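Local coordinates for fiber protein (Duck adenovirus 1, PDB 6ITX) that probably attaches the virus to its host cell through the trimeric C-terminal head domain of its capsid fiber, at residues I139-T144 / T287-P292; T94-M99 / Y125-S130; L210-N215 / C251-G256. One frame throughout, in Å; residues are numbered along the deposited sequence.

All three contacts lie in the fiber head and reach one mixed beta sheet. Contacts 1 and 2, with centres about 19 Å apart, touch: strands 118-131 and 134-144 are sheet neighbours, Tyr125 N lies 2.9 Å from Gln140 O in a probable hydrogen bond, and Ile139 packs on Val126. Both also meet the second subunit of the trimer. Contact 3 stands apart, its centre about 25 Å from that of contact 1 and about 24 Å from that of contact 2, with nearest atoms about 12 Å away in each case; no other subunit of the trimer touches it. The bound glutamine is near contact 2, about 8 Å from the side chain of Ser130.

Contact 1 (I139-T144 / T287-P292); sequences IQIKAT and TFFLTP
The methyl of Ala143 lies over one face of the Phe289 ring, CB 3.7 Å from the ring centroid and displaced toward CZ and CE2, a CH-pi contact. Phe289 CG sits between its backbone N and carbonyl carbon (chi1 72°), which brings the ring across to strand 139-144. Reciprocal backbone bonds join the same two residues, from Ala143 N to Phe289 O and from Phe289 N to Ala143 O. On the other face of the sheet, the extended Lys142 chain passes Leu290 at a slant, with Leu290 CD1 3.7 Å from Lys142 CB. Farther along, Thr291 OG1 accepts a nearly straight bond from Ile141 N (3.1 Å, 168°) and donates to Pro292 O. Its backbone N bonds to Ile141 O. Gln140, extended with CG trans to N (chi1 180°), sends NE2 to Thr291 O at 3.1 Å; the acceptor lies in the amide plane and the donor in the carbonyl plane. The same NE2 also bonds to Ser202 O of the second subunit. Ile141 and Phe289 both pack on Phe161, on the buried side. The whole is an antiparallel strand pair of the beta-sandwich head, with one face turned into the core and Gln140 and Leu290 reaching the trimer interface.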
# COMPACT_ATOMS: atom_id res chain seq x y z
N ILE A 139 -9.53 -6.84 2.56
CA ILE A 139 -10.67 -7.56 2.00
C ILE A 139 -10.18 -8.91 1.49
O ILE A 139 -9.09 -9.02 0.91
CB ILE A 139 -11.38 -6.76 0.90
CG1 ILE A 139 -12.58 -7.53 0.36
CG2 ILE A 139 -10.42 -6.38 -0.19
CD1 ILE A 139 -13.68 -6.64 -0.21
N GLN A 140 -10.98 -9.96 1.73
CA GLN A 140 -10.65 -11.31 1.31
C GLN A 140 -11.90 -11.92 0.70
O GLN A 140 -12.95 -11.92 1.34
CB GLN A 140 -10.17 -12.16 2.50
CG GLN A 140 -9.82 -13.58 2.13
CD GLN A 140 -9.08 -14.34 3.22
OE1 GLN A 140 -9.38 -14.22 4.40
NE2 GLN A 140 -8.10 -15.12 2.83
N ILE A 141 -11.78 -12.41 -0.54
CA ILE A 141 -12.91 -12.92 -1.31
C ILE A 141 -12.64 -14.36 -1.72
O ILE A 141 -11.52 -14.69 -2.15
CB ILE A 141 -13.17 -12.05 -2.56
CG1 ILE A 141 -13.48 -10.62 -2.14
CG2 ILE A 141 -14.32 -12.64 -3.43
CD1 ILE A 141 -14.75 -10.54 -1.34
N LYS A 142 -13.65 -15.22 -1.58
CA LYS A 142 -13.58 -16.60 -2.05
C LYS A 142 -14.74 -16.86 -3.00
O LYS A 142 -15.88 -16.50 -2.69
CB LYS A 142 -13.64 -17.59 -0.90
CG LYS A 142 -13.45 -19.01 -1.34
CD LYS A 142 -13.27 -19.91 -0.14
CE LYS A 142 -13.52 -21.36 -0.47
NZ LYS A 142 -13.36 -22.16 0.79
N ALA A 143 -14.46 -17.51 -4.13
CA ALA A 143 -15.50 -17.75 -5.12
C ALA A 143 -15.41 -19.16 -5.70
O ALA A 143 -14.36 -19.80 -5.70
CB ALA A 143 -15.42 -16.71 -6.23
N THR A 144 -16.55 -19.63 -6.22
CA THR A 144 -16.62 -20.89 -6.94
C THR A 144 -17.26 -20.68 -8.30
O THR A 144 -18.11 -19.80 -8.48
CB THR A 144 -17.43 -21.96 -6.18
OG1 THR A 144 -18.78 -21.52 -6.01
CG2 THR A 144 -16.82 -22.25 -4.82
N THR A 287 -14.61 -25.89 -8.34
CA THR A 287 -13.48 -25.06 -8.69
C THR A 287 -13.62 -23.70 -8.02
O THR A 287 -14.71 -23.11 -8.00
CB THR A 287 -13.41 -24.88 -10.20
OG1 THR A 287 -13.34 -26.17 -10.82
CG2 THR A 287 -12.18 -24.10 -10.57
N PHE A 288 -12.51 -23.21 -7.46
CA PHE A 288 -12.54 -22.04 -6.59
C PHE A 288 -11.31 -21.18 -6.79
O PHE A 288 -10.25 -21.64 -7.24
CB PHE A 288 -12.61 -22.44 -5.13
CG PHE A 288 -11.28 -22.88 -4.57
CD1 PHE A 288 -10.73 -24.10 -4.93
CD2 PHE A 288 -10.57 -22.07 -3.70
CE1 PHE A 288 -9.51 -24.52 -4.42
CE2 PHE A 288 -9.34 -22.49 -3.19
CZ PHE A 288 -8.82 -23.71 -3.55
N PHE A 289 -11.46 -19.90 -6.43
CA PHE A 289 -10.34 -19.02 -6.18
C PHE A 289 -10.55 -18.35 -4.83
O PHE A 289 -11.67 -18.28 -4.31
CB PHE A 289 -10.12 -17.99 -7.32
CG PHE A 289 -11.15 -16.87 -7.41
CD1 PHE A 289 -11.17 -15.81 -6.50
CD2 PHE A 289 -12.05 -16.82 -8.47
CE1 PHE A 289 -12.09 -14.77 -6.62
CE2 PHE A 289 -12.97 -15.78 -8.59
CZ PHE A 289 -12.99 -14.76 -7.68
N LEU A 290 -9.43 -17.92 -4.23
CA LEU A 290 -9.43 -17.37 -2.88
C LEU A 290 -8.30 -16.37 -2.79
O LEU A 290 -7.12 -16.74 -2.84
CB LEU A 290 -9.29 -18.49 -1.84
CG LEU A 290 -8.93 -18.08 -0.40
CD1 LEU A 290 -10.13 -17.50 0.31
CD2 LEU A 290 -8.37 -19.25 0.36
N THR A 291 -8.65 -15.09 -2.71
CA THR A 291 -7.65 -14.06 -2.51
C THR A 291 -7.08 -14.15 -1.09
O THR A 291 -7.77 -14.58 -0.16
CB THR A 291 -8.25 -12.67 -2.74
OG1 THR A 291 -8.88 -12.20 -1.53
CG2 THR A 291 -9.29 -12.71 -3.86
N PRO A 292 -5.84 -13.72 -0.89
CA PRO A 292 -5.39 -13.45 0.46
C PRO A 292 -6.21 -12.30 0.99
O PRO A 292 -7.09 -11.78 0.28
CB PRO A 292 -3.91 -13.07 0.28
CG PRO A 292 -3.90 -12.36 -1.04
CD PRO A 292 -4.92 -13.13 -1.89

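Contact 2 (T94-M99 / Y125-S130)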
# COMPACT_ATOMS: atom_id res chain seq x y z
N THR A 94 -8.33 3.86 18.22
CA THR A 94 -8.39 2.89 17.14
C THR A 94 -9.70 2.12 17.21
O THR A 94 -9.98 1.46 18.22
CB THR A 94 -7.19 1.95 17.21
OG1 THR A 94 -6.03 2.62 16.70
CG2 THR A 94 -7.44 0.68 16.42
N ARG A 95 -10.53 2.22 16.17
CA ARG A 95 -11.80 1.52 16.11
C ARG A 95 -11.73 0.38 15.11
O ARG A 95 -10.94 0.42 14.16
CB ARG A 95 -12.94 2.48 15.73
CG ARG A 95 -12.80 3.81 16.40
CD ARG A 95 -14.03 4.67 16.34
NE ARG A 95 -13.72 5.93 17.00
CZ ARG A 95 -14.24 6.33 18.16
NH1 ARG A 95 -13.86 7.48 18.69
NH2 ARG A 95 -15.16 5.58 18.77
N ILE A 96 -12.55 -0.64 15.33
CA ILE A 96 -12.50 -1.86 14.55
C ILE A 96 -13.92 -2.31 14.23
O ILE A 96 -14.78 -2.35 15.12
CB ILE A 96 -11.76 -2.98 15.30
CG1 ILE A 96 -10.48 -2.45 15.96
CG2 ILE A 96 -11.49 -4.15 14.36
CD1 ILE A 96 -9.52 -3.54 16.34
N ILE A 97 -14.17 -2.63 12.96
CA ILE A 97 -15.38 -3.33 12.55
C ILE A 97 -14.96 -4.40 11.55
O ILE A 97 -13.88 -4.34 10.97
CB ILE A 97 -16.47 -2.44 11.89
CG1 ILE A 97 -15.99 -1.87 10.55
CG2 ILE A 97 -16.98 -1.37 12.86
CD1 ILE A 97 -17.10 -1.30 9.70
N SER A 98 -15.84 -5.36 11.35
CA SER A 98 -15.63 -6.40 10.36
C SER A 98 -16.96 -6.77 9.73
O SER A 98 -18.03 -6.58 10.32
CB SER A 98 -14.95 -7.62 10.98
OG SER A 98 -15.87 -8.36 11.75
N MET A 99 -16.90 -7.28 8.50
CA MET A 99 -18.10 -7.72 7.80
C MET A 99 -17.84 -9.05 7.12
O MET A 99 -16.72 -9.35 6.70
CB MET A 99 -18.55 -6.69 6.78
CG MET A 99 -18.13 -5.28 7.16
SD MET A 99 -18.48 -4.13 5.85
CE MET A 99 -17.95 -2.65 6.66
N TYR A 125 -14.72 -11.68 3.62
CA TYR A 125 -14.43 -11.20 4.96
C TYR A 125 -13.70 -9.87 4.86
O TYR A 125 -12.69 -9.76 4.17
CB TYR A 125 -13.56 -12.19 5.73
CG TYR A 125 -13.31 -11.73 7.13
CD1 TYR A 125 -14.39 -11.50 7.99
CD2 TYR A 125 -12.03 -11.51 7.61
CE1 TYR A 125 -14.18 -11.08 9.30
CE2 TYR A 125 -11.80 -11.10 8.92
CZ TYR A 125 -12.89 -10.88 9.75
OH TYR A 125 -12.72 -10.46 11.05
N VAL A 126 -14.21 -8.85 5.55
CA VAL A 126 -13.65 -7.50 5.50
C VAL A 126 -13.30 -7.07 6.92
O VAL A 126 -14.17 -7.05 7.79
CB VAL A 126 -14.62 -6.50 4.86
CG1 VAL A 126 -13.88 -5.21 4.49
CG2 VAL A 126 -15.29 -7.11 3.66
N TYR A 127 -12.05 -6.69 7.12
CA TYR A 127 -11.56 -6.23 8.41
C TYR A 127 -11.13 -4.78 8.24
O TYR A 127 -10.20 -4.50 7.49
CB TYR A 127 -10.38 -7.08 8.89
CG TYR A 127 -10.02 -6.90 10.36
CD1 TYR A 127 -10.84 -7.44 11.37
CD2 TYR A 127 -8.86 -6.24 10.74
CE1 TYR A 127 -10.51 -7.31 12.70
CE2 TYR A 127 -8.53 -6.10 12.08
CZ TYR A 127 -9.36 -6.63 13.06
OH TYR A 127 -9.03 -6.48 14.41
N LEU A 128 -11.81 -3.87 8.94
CA LEU A 128 -11.52 -2.45 8.83
C LEU A 128 -11.12 -1.89 10.19
O LEU A 128 -11.83 -2.09 11.18
CB LEU A 128 -12.72 -1.70 8.28
CG LEU A 128 -13.21 -2.23 6.95
CD1 LEU A 128 -14.49 -1.54 6.59
CD2 LEU A 128 -12.16 -2.01 5.86
N THR A 129 -10.00 -1.17 10.21
CA THR A 129 -9.59 -0.36 11.34
C THR A 129 -9.61 1.11 10.96
O THR A 129 -9.19 1.48 9.86
CB THR A 129 -8.19 -0.73 11.84
OG1 THR A 129 -7.20 -0.20 10.94
CG2 THR A 129 -8.05 -2.24 11.95
N SER A 130 -10.09 1.94 11.86
CA SER A 130 -10.07 3.38 11.68
C SER A 130 -9.05 3.93 12.66
O SER A 130 -9.23 3.80 13.88
CB SER A 130 -11.44 4.00 11.93
OG SER A 130 -11.36 5.42 12.01
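Tyr127 overlaps Ile96 on the face of the sheet they share with Ser98 and Thr129: Ile96 CG2 rests 3.5 Å from Tyr127 CZ, and Ile96 CD1 approaches the hydroxyl. The two side chains meet at a slant. With Tyr127 CG trans to the backbone N (chi1 -165°), the ring leans across strand 95-99, and CD1 passes the CB of Ser98. The Tyr127 hydroxyl bonds to Gly132 O of the second subunit, a residue on which Ile96 and Thr129 also pack. Tyr125 leans over in the same manner (chi1 -177°), bringing its OH to 3.6 Å from Ser98 CB. The Ser98 hydroxyl is instead bonded to Trp186 NE1 of the neighbouring strand 184-187.

The face bearing Ile97, Met99, Val126 and Leu128 is apolar along this part. The Met99 chain, extended beyond CG, carries its terminal CE to 3.6 Å from Leu128 CD1, while Ile97 CG1 lies against Leu128 CB at 4.0 Å. Farther along this face, Arg95 lies opposite Ser130, and its guanidinium NH2 makes a long, weak ion pair with Asp189.

Between the faces, three hydrogen-bonded antiparallel pairs, Arg95 with Ser130, Ile97 with Leu128 and Met99 with Val126, give six backbone bonds. Met99 and Val126, for example, exchange two bonds, from Met99 N to Val126 O and from Val126 N to Met99 O (2.8 Å each). CA-H...O contacts accompany them, as from Ser98 CA to Val126 O.

The chemistry is thus divided: the backbone bonds fix the register, aliphatic contacts line one face, and on the other the hydroxyls of Tyr127 and Ser98 take partners beyond the pair, linking it to a second subunit and to the next strand.

Contact 3 (L210-N215 / C251-G256)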
# COMPACT_ATOMS: atom_id res chain seq x y z
N LEU A 210 -23.83 4.63 -8.48
CA LEU A 210 -24.11 3.27 -8.92
C LEU A 210 -25.60 3.05 -9.13
O LEU A 210 -26.44 3.56 -8.38
CB LEU A 210 -23.61 2.22 -7.91
CG LEU A 210 -22.13 2.20 -7.56
CD1 LEU A 210 -21.88 1.05 -6.61
CD2 LEU A 210 -21.22 2.11 -8.81
N ALA A 211 -25.93 2.24 -10.13
CA ALA A 211 -27.30 1.81 -10.32
C ALA A 211 -27.73 0.90 -9.16
O ALA A 211 -26.90 0.24 -8.52
CB ALA A 211 -27.46 1.09 -11.66
N VAL A 212 -29.04 0.87 -8.89
CA VAL A 212 -29.56 -0.04 -7.87
C VAL A 212 -29.83 -1.45 -8.40
O VAL A 212 -30.09 -2.37 -7.60
CB VAL A 212 -30.84 0.54 -7.22
CG1 VAL A 212 -31.08 -0.11 -5.88
CG2 VAL A 212 -30.66 2.03 -7.03
N THR A 213 -29.73 -1.67 -9.71
CA THR A 213 -29.98 -2.97 -10.30
C THR A 213 -28.69 -3.80 -10.42
O THR A 213 -27.58 -3.35 -10.12
CB THR A 213 -30.63 -2.82 -11.68
OG1 THR A 213 -29.71 -2.13 -12.54
CG2 THR A 213 -31.97 -2.05 -11.58
N GLY A 214 -28.86 -5.03 -10.91
CA GLY A 214 -27.80 -6.02 -10.90
C GLY A 214 -26.68 -5.79 -11.89
O GLY A 214 -25.73 -6.57 -11.91
N ASN A 215 -26.76 -4.76 -12.73
CA ASN A 215 -25.65 -4.42 -13.60
C ASN A 215 -24.95 -3.15 -13.11
O ASN A 215 -24.47 -2.35 -13.91
CB ASN A 215 -26.12 -4.27 -15.05
CG ASN A 215 -27.18 -3.19 -15.23
OD1 ASN A 215 -27.78 -2.70 -14.27
ND2 ASN A 215 -27.40 -2.80 -16.49
N CYS A 251 -18.32 5.29 -3.46
CA CYS A 251 -19.50 5.27 -4.30
C CYS A 251 -20.73 5.75 -3.54
O CYS A 251 -20.76 5.77 -2.30
CB CYS A 251 -19.78 3.87 -4.83
SG CYS A 251 -20.04 2.78 -3.43
N THR A 252 -21.75 6.10 -4.31
CA THR A 252 -23.07 6.44 -3.82
C THR A 252 -24.10 5.74 -4.69
O THR A 252 -23.90 5.58 -5.90
CB THR A 252 -23.29 7.96 -3.82
OG1 THR A 252 -24.35 8.27 -2.92
CG2 THR A 252 -23.65 8.47 -5.21
N VAL A 253 -25.18 5.29 -4.08
CA VAL A 253 -26.20 4.57 -4.83
C VAL A 253 -27.39 5.49 -5.07
O VAL A 253 -27.82 6.22 -4.17
CB VAL A 253 -26.60 3.27 -4.11
CG1 VAL A 253 -27.30 2.33 -5.07
CG2 VAL A 253 -25.37 2.58 -3.54
N ASN A 254 -27.94 5.40 -6.29
CA ASN A 254 -28.79 6.45 -6.86
C ASN A 254 -29.89 6.88 -5.91
O ASN A 254 -30.20 8.08 -5.82
CB ASN A 254 -29.39 5.97 -8.19
CG ASN A 254 -29.93 7.12 -9.04
OD1 ASN A 254 -30.67 7.99 -8.55
ND2 ASN A 254 -29.53 7.16 -10.31
N THR A 255 -30.49 5.94 -5.17
CA THR A 255 -31.73 6.19 -4.45
C THR A 255 -31.60 5.81 -2.96
O THR A 255 -32.35 4.99 -2.43
CB THR A 255 -32.85 5.43 -5.15
OG1 THR A 255 -32.35 4.16 -5.58
CG2 THR A 255 -33.35 6.21 -6.37
N GLY A 256 -30.65 6.44 -2.27
CA GLY A 256 -30.37 6.14 -0.88
C GLY A 256 -31.15 7.02 0.08
O GLY A 256 -31.86 7.96 -0.29
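Leu210 carries CG trans to its carbonyl carbon (chi1 -59°), and its extended branch brings CD1 to 3.9 Å from Cys251 CB. Cys251 turns SG between its backbone N and carbonyl carbon (chi1 60°), placing SG 4.1 Å from Leu210 CD1. This buried pair continues into the core, where both residues pack on Val164 and Tyr264. The backbone of Leu210 binds segment 251-256 through both its polar atoms: its N donates to Thr252 O (2.8 Å), and its O accepts from Asn254 N (3.2 Å), each donor nearly in line with its carbonyl. One residue thus straddles Val253, as expected of a parallel beta bridge. It is the last step of the parallel pairing between strands 208-210 and 241-253 at the margin of the fiber-head sheet, a sheet whose other strand pairs are antiparallel. Past it both segments leave regular structure. Val253 CG1 lies beside Leu210 O and reaches Val212 CG2 at 3.9 Å, the two valine side chains crossing at about a right angle. Val212 also brings CG2 near Thr255 OG1, at the exposed end of the contact.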